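PDB 2APL: DUF1896 domain-containing protein from Porphyromonas gingivalis, which is of unknown function, an all-helical bacterial protein of the DUF1896 family for which no activity can be named with confidence. Local coordinates for residues T18-H23 with N31-A36; E96-I101 with N145-I150. All blocks are in the same frame, centred on the assembly; numbering follows the deposited sequence.

Overall arrangement
The two contacts follow one another along an all-helical chain, interaction 1 closing before interaction 2 opens. Their centres lie about 24 Å apart and their nearest atoms about 9 Å apart, so they do not touch. Interaction 1 joins helices 3-23 and 31-51 across a short loop, its centre about 10 Å from the centre of the chain; interaction 2 sits farther out, its centre at about 19 Å, where the C-terminal tail beyond helix 126-143 returns to helix 94-103. They share no helix, but helix 74-85 has neighbours in both: Asp76 bonds His23, while Tyr75, Leu78 and Val79 meet Ala99. One contact thus joins helices adjacent in sequence; the other brings together parts more than forty residues apart.

Interaction 1. Residues T18-H23 with N31-A36; sequences TYLNEH and NPFITA
Leu20 reaches from helix 3-23 into the angle between Phe33 and Ile34 on the first turns of helix 31-51, and its CD1 methyl makes the closest contacts. That methyl lies 3.6 Å from Ile34 CG1, with Ile34 CD1 a little farther off at 4.0 Å. The leucine and isoleucine side chains slide past each other in opposite directions, so the methyl rests alongside the CG1-CD1 arm. Phe33 receives the same methyl differently: Leu20 CD1 comes in at the rim of the ring, close to its plane, and stands 4.1 Å from both Phe33 CD2 and Phe33 CE2. With chi1 at 173°, Phe33 CG is turned opposite its own backbone N, which swings the ring across toward helix 3-23. The contact is wholly apolar and small, 106 Å² in all, yet Leu20 and Ile34 are buried.

Within the first turn of helix 31-51, Asn31 O takes two bonds, from Thr35 N at 2.9 Å and from Thr35 OG1, which stands above the carbonyl plane. Arg13 of helix 3-23 hydrogen-bonds to Asn31 OD1 and Thr35 OG1, a polar link between the helices. Leu20 also touches Ser28 of the loop, and Phe33 touches Leu70. The arrangement is that of a helix-loop-helix unit, two consecutive helices packed through apolar side chains beside the loop that joins them.

Interaction 2. Residues E96-I101 with N145-I150; sequences ERLAPI and NHLPTI
Leu98 meets the C-terminal tail with both of its methyls, and each finds a different partner. CD1 lies 4.2 Å from Leu147 CD2, the two leucine side chains crossing at about a right angle, while Leu98 CD2 rests against the backbone, 3.3 Å from Pro148 O. The leucine is buried, and its forked end straddles two successive residues of the tail. With CG opposite the backbone N (chi1 -168°) and chi2 near 69°, Leu147 brings CD2 to Leu98.

At Pro100 the helix is kinked, the regular bonds back to the preceding turn being lost at residues 100 and 101, though Ile101 N keeps a weak one to Leu98 O. Ile101 then meets the ring carbons of Pro148, the two side chains sliding past each other in opposite directions. Its branch methyl CG2 comes to the edge of the proline ring at the CB-CG side, 3.8 Å from Pro148 CG; its approach to Pro148 CB, modelled at 3.2 Å, is tighter than usual for two carbons and its exact value is doubtful.

The tail leaves helix 126-143 through a Schellman motif at Asn145, and from Leu147 on runs extended past helix 94-103. Helix 94-103 thus has two neighbours here: the tail at Leu98 and Ile101, and helix 74-85, whose Tyr75, Leu78 and Val79 touch Ala99.

Interaction 1. Residues T18-H23 with N31-A36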
loop_
_atom_site.group_PDB
_atom_site.type_symbol
_atom_site.label_atom_id
_atom_site.label_comp_id
_atom_site.label_asym_id
_atom_site.label_seq_id
_atom_site.Cartn_x
_atom_site.Cartn_y
_atom_site.Cartn_z
ATOM N N THR A 18 -10.480 3.297 2.778
ATOM C CA THR A 18 -10.154 2.269 3.778
ATOM C C THR A 18 -8.802 1.559 3.444
ATOM O O THR A 18 -7.954 1.379 4.290
ATOM C CB THR A 18 -11.323 1.313 3.906
ATOM O OG1 THR A 18 -12.479 2.059 4.359
ATOM C CG2 THR A 18 -11.009 0.153 4.912
ATOM N N TYR A 19 -8.653 1.176 2.191
ATOM C CA TYR A 19 -7.487 0.461 1.723
ATOM C C TYR A 19 -6.231 1.316 1.914
ATOM O O TYR A 19 -5.223 0.814 2.390
ATOM C CB TYR A 19 -7.675 0.095 0.233
ATOM C CG TYR A 19 -6.548 -0.797 -0.271
ATOM C CD1 TYR A 19 -6.597 -2.141 -0.034
ATOM C CD2 TYR A 19 -5.444 -0.275 -1.014
ATOM C CE1 TYR A 19 -5.599 -2.996 -0.454
ATOM C CE2 TYR A 19 -4.424 -1.152 -1.490
ATOM C CZ TYR A 19 -4.509 -2.512 -1.162
ATOM O OH TYR A 19 -3.592 -3.470 -1.575
ATOM N N LEU A 20 -6.294 2.585 1.530
ATOM C CA LEU A 20 -5.166 3.498 1.759
ATOM C C LEU A 20 -4.893 3.749 3.255
ATOM O O LEU A 20 -3.739 3.717 3.694
ATOM C CB LEU A 20 -5.378 4.824 1.023
ATOM C CG LEU A 20 -5.463 4.721 -0.518
ATOM C CD1 LEU A 20 -5.821 6.091 -1.084
ATOM C CD2 LEU A 20 -4.133 4.282 -1.157
ATOM N N ASN A 21 -5.961 3.931 4.036
ATOM C CA ASN A 21 -5.821 4.119 5.454
ATOM C C ASN A 21 -5.035 2.959 6.032
ATOM O O ASN A 21 -4.152 3.172 6.907
ATOM C CB ASN A 21 -7.156 4.178 6.194
ATOM C CG ASN A 21 -7.884 5.472 6.006
ATOM O OD1 ASN A 21 -7.347 6.483 5.462
ATOM N ND2 ASN A 21 -9.196 5.444 6.367
ATOM N N GLU A 22 -5.285 1.749 5.522
ATOM C CA GLU A 22 -4.611 0.584 6.139
ATOM C C GLU A 22 -3.188 0.343 5.616
ATOM O O GLU A 22 -2.330 -0.063 6.361
ATOM C CB GLU A 22 -5.436 -0.700 5.919
ATOM C CG GLU A 22 -6.823 -0.667 6.599
ATOM C CD GLU A 22 -7.755 -1.830 6.156
ATOM O OE1 GLU A 22 -7.660 -2.278 4.975
ATOM O OE2 GLU A 22 -8.596 -2.273 6.990
ATOM N N HIS A 23 -2.968 0.594 4.333
ATOM C CA HIS A 23 -1.821 0.032 3.612
ATOM C C HIS A 23 -0.877 1.122 3.075
ATOM O O HIS A 23 0.281 0.852 2.753
ATOM C CB HIS A 23 -2.312 -0.812 2.413
ATOM C CG HIS A 23 -3.085 -2.034 2.810
ATOM N ND1 HIS A 23 -2.506 -3.105 3.461
ATOM C CD2 HIS A 23 -4.406 -2.330 2.701
ATOM C CE1 HIS A 23 -3.429 -4.021 3.704
ATOM N NE2 HIS A 23 -4.590 -3.572 3.261
ATOM N N ASN A 31 -6.555 13.729 -1.420
ATOM C CA ASN A 31 -7.846 13.904 -2.077
ATOM C C ASN A 31 -7.774 13.872 -3.632
ATOM O O ASN A 31 -8.554 13.159 -4.258
ATOM C CB ASN A 31 -8.579 15.155 -1.530
ATOM C CG ASN A 31 -10.017 15.233 -1.998
ATOM O OD1 ASN A 31 -10.698 14.205 -2.081
ATOM N ND2 ASN A 31 -10.476 16.441 -2.376
ATOM N N PRO A 32 -6.793 14.575 -4.267
ATOM C CA PRO A 32 -6.699 14.425 -5.722
ATOM C C PRO A 32 -6.610 12.981 -6.198
ATOM O O PRO A 32 -7.264 12.639 -7.148
ATOM C CB PRO A 32 -5.417 15.205 -6.077
ATOM C CG PRO A 32 -5.287 16.228 -4.973
ATOM C CD PRO A 32 -5.773 15.511 -3.749
ATOM N N PHE A 33 -5.842 12.115 -5.520
ATOM C CA PHE A 33 -5.720 10.780 -6.033
ATOM C C PHE A 33 -7.021 10.007 -5.801
ATOM O O PHE A 33 -7.505 9.313 -6.688
ATOM C CB PHE A 33 -4.598 10.042 -5.317
ATOM C CG PHE A 33 -4.522 8.581 -5.692
ATOM C CD1 PHE A 33 -4.139 8.216 -7.006
ATOM C CD2 PHE A 33 -4.831 7.574 -4.726
ATOM C CE1 PHE A 33 -4.067 6.868 -7.369
ATOM C CE2 PHE A 33 -4.768 6.208 -5.074
ATOM C CZ PHE A 33 -4.368 5.853 -6.392
ATOM N N ILE A 34 -7.530 10.088 -4.572
ATOM C CA ILE A 34 -8.764 9.380 -4.206
ATOM C C ILE A 34 -9.935 9.735 -5.111
ATOM O O ILE A 34 -10.629 8.839 -5.659
ATOM C CB ILE A 34 -9.080 9.611 -2.705
ATOM C CG1 ILE A 34 -8.053 8.852 -1.843
ATOM C CG2 ILE A 34 -10.528 9.134 -2.332
ATOM C CD1 ILE A 34 -7.882 9.450 -0.395
ATOM N N THR A 35 -10.112 11.036 -5.350
ATOM C CA THR A 35 -11.164 11.512 -6.299
ATOM C C THR A 35 -10.932 10.912 -7.692
ATOM O O THR A 35 -11.842 10.305 -8.306
ATOM C CB THR A 35 -11.140 13.039 -6.362
ATOM O OG1 THR A 35 -11.328 13.541 -5.030
ATOM C CG2 THR A 35 -12.238 13.592 -7.293
ATOM N N ALA A 36 -9.709 11.064 -8.180
ATOM C CA ALA A 36 -9.419 10.647 -9.545
ATOM C C ALA A 36 -9.515 9.129 -9.716
ATOM O O ALA A 36 -10.078 8.660 -10.694
ATOM C CB ALA A 36 -8.115 11.139 -9.941
#

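Interaction 2. Residues E96-I101 with N145-I150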
loop_
_atom_site.group_PDB
_atom_site.type_symbol
_atom_site.label_atom_id
_atom_site.label_comp_id
_atom_site.label_asym_id
_atom_site.label_seq_id
_atom_site.Cartn_x
_atom_site.Cartn_y
_atom_site.Cartn_z
ATOM N N GLU A 96 4.042 -0.440 13.966
ATOM C CA GLU A 96 3.100 0.523 13.417
ATOM C C GLU A 96 3.540 1.986 13.630
ATOM O O GLU A 96 3.256 2.825 12.794
ATOM C CB GLU A 96 1.670 0.313 13.932
ATOM C CG GLU A 96 1.357 -1.042 14.539
ATOM C CD GLU A 96 0.157 -0.975 15.496
ATOM O OE1 GLU A 96 0.299 -1.256 16.722
ATOM O OE2 GLU A 96 -0.945 -0.607 15.020
ATOM N N ARG A 97 4.223 2.295 14.732
ATOM C CA ARG A 97 4.709 3.660 14.937
ATOM C C ARG A 97 6.003 4.029 14.201
ATOM O O ARG A 97 6.166 5.159 13.737
ATOM C CB ARG A 97 4.762 4.034 16.419
ATOM C CG ARG A 97 3.382 4.511 16.860
ATOM C CD ARG A 97 3.342 5.206 18.223
ATOM N NE ARG A 97 3.501 4.262 19.322
ATOM C CZ ARG A 97 2.990 4.431 20.535
ATOM N NH1 ARG A 97 2.254 5.507 20.810
ATOM N NH2 ARG A 97 3.208 3.515 21.475
ATOM N N LEU A 98 6.906 3.079 14.065
ATOM C CA LEU A 98 8.151 3.339 13.379
ATOM C C LEU A 98 8.098 3.252 11.862
ATOM O O LEU A 98 8.903 3.897 11.198
ATOM C CB LEU A 98 9.243 2.376 13.871
ATOM C CG LEU A 98 10.097 2.874 15.040
ATOM C CD1 LEU A 98 10.885 1.701 15.576
ATOM C CD2 LEU A 98 11.042 3.979 14.518
ATOM N N ALA A 99 7.230 2.406 11.315
ATOM C CA ALA A 99 7.228 2.167 9.876
ATOM C C ALA A 99 7.079 3.475 9.065
ATOM O O ALA A 99 7.813 3.667 8.120
ATOM C CB ALA A 99 6.112 1.163 9.496
ATOM N N PRO A 100 6.108 4.366 9.431
ATOM C CA PRO A 100 5.979 5.640 8.682
ATOM C C PRO A 100 7.230 6.520 8.734
ATOM O O PRO A 100 7.523 7.203 7.766
ATOM C CB PRO A 100 4.802 6.377 9.378
ATOM C CG PRO A 100 4.100 5.335 10.156
ATOM C CD PRO A 100 5.100 4.254 10.502
ATOM N N ILE A 101 7.966 6.482 9.841
ATOM C CA ILE A 101 9.194 7.271 9.991
ATOM C C ILE A 101 10.335 6.678 9.196
ATOM O O ILE A 101 11.091 7.408 8.544
ATOM C CB ILE A 101 9.633 7.371 11.495
ATOM C CG1 ILE A 101 8.594 8.098 12.333
ATOM C CG2 ILE A 101 10.897 8.182 11.631
ATOM C CD1 ILE A 101 7.247 7.538 12.275
ATOM N N ASN A 145 23.148 3.299 16.539
ATOM C CA ASN A 145 22.324 4.202 17.327
ATOM C C ASN A 145 21.714 5.371 16.507
ATOM O O ASN A 145 21.625 6.508 16.979
ATOM C CB ASN A 145 23.103 4.677 18.593
ATOM C CG ASN A 145 22.181 5.183 19.687
ATOM O OD1 ASN A 145 21.031 4.737 19.811
ATOM N ND2 ASN A 145 22.668 6.133 20.481
ATOM N N HIS A 146 21.239 5.063 15.304
ATOM C CA HIS A 146 20.731 6.064 14.372
ATOM C C HIS A 146 19.262 5.764 14.037
ATOM O O HIS A 146 18.708 6.296 13.078
ATOM C CB HIS A 146 21.613 6.165 13.095
ATOM C CG HIS A 146 22.815 7.055 13.245
ATOM N ND1 HIS A 146 22.821 8.383 12.864
ATOM C CD2 HIS A 146 24.052 6.809 13.746
ATOM C CE1 HIS A 146 24.001 8.920 13.133
ATOM N NE2 HIS A 146 24.769 7.987 13.671
ATOM N N LEU A 147 18.623 4.920 14.847
ATOM C CA LEU A 147 17.223 4.615 14.625
ATOM C C LEU A 147 16.367 5.882 14.929
ATOM O O LEU A 147 16.562 6.546 15.955
ATOM C CB LEU A 147 16.797 3.358 15.410
ATOM C CG LEU A 147 15.428 2.722 15.086
ATOM C CD1 LEU A 147 15.382 2.057 13.688
ATOM C CD2 LEU A 147 15.021 1.728 16.170
ATOM N N PRO A 148 15.477 6.258 13.992
ATOM C CA PRO A 148 14.590 7.403 14.241
ATOM C C PRO A 148 13.700 7.129 15.445
ATOM O O PRO A 148 13.401 5.974 15.761
ATOM C CB PRO A 148 13.762 7.524 12.958
ATOM C CG PRO A 148 14.386 6.614 11.951
ATOM C CD PRO A 148 15.243 5.621 12.675
ATOM N N THR A 149 13.323 8.173 16.168
ATOM C CA THR A 149 12.693 7.941 17.479
ATOM C C THR A 149 11.264 8.465 17.596
ATOM O O THR A 149 10.684 8.963 16.616
ATOM C CB THR A 149 13.555 8.484 18.657
ATOM O OG1 THR A 149 13.899 9.852 18.404
ATOM C CG2 THR A 149 14.831 7.646 18.845
ATOM N N ILE A 150 10.733 8.323 18.818
ATOM C CA ILE A 150 9.398 8.778 19.239
ATOM C C ILE A 150 8.252 8.104 18.464
ATOM O O ILE A 150 7.393 7.435 19.065
ATOM C CB ILE A 150 9.285 10.324 19.202
#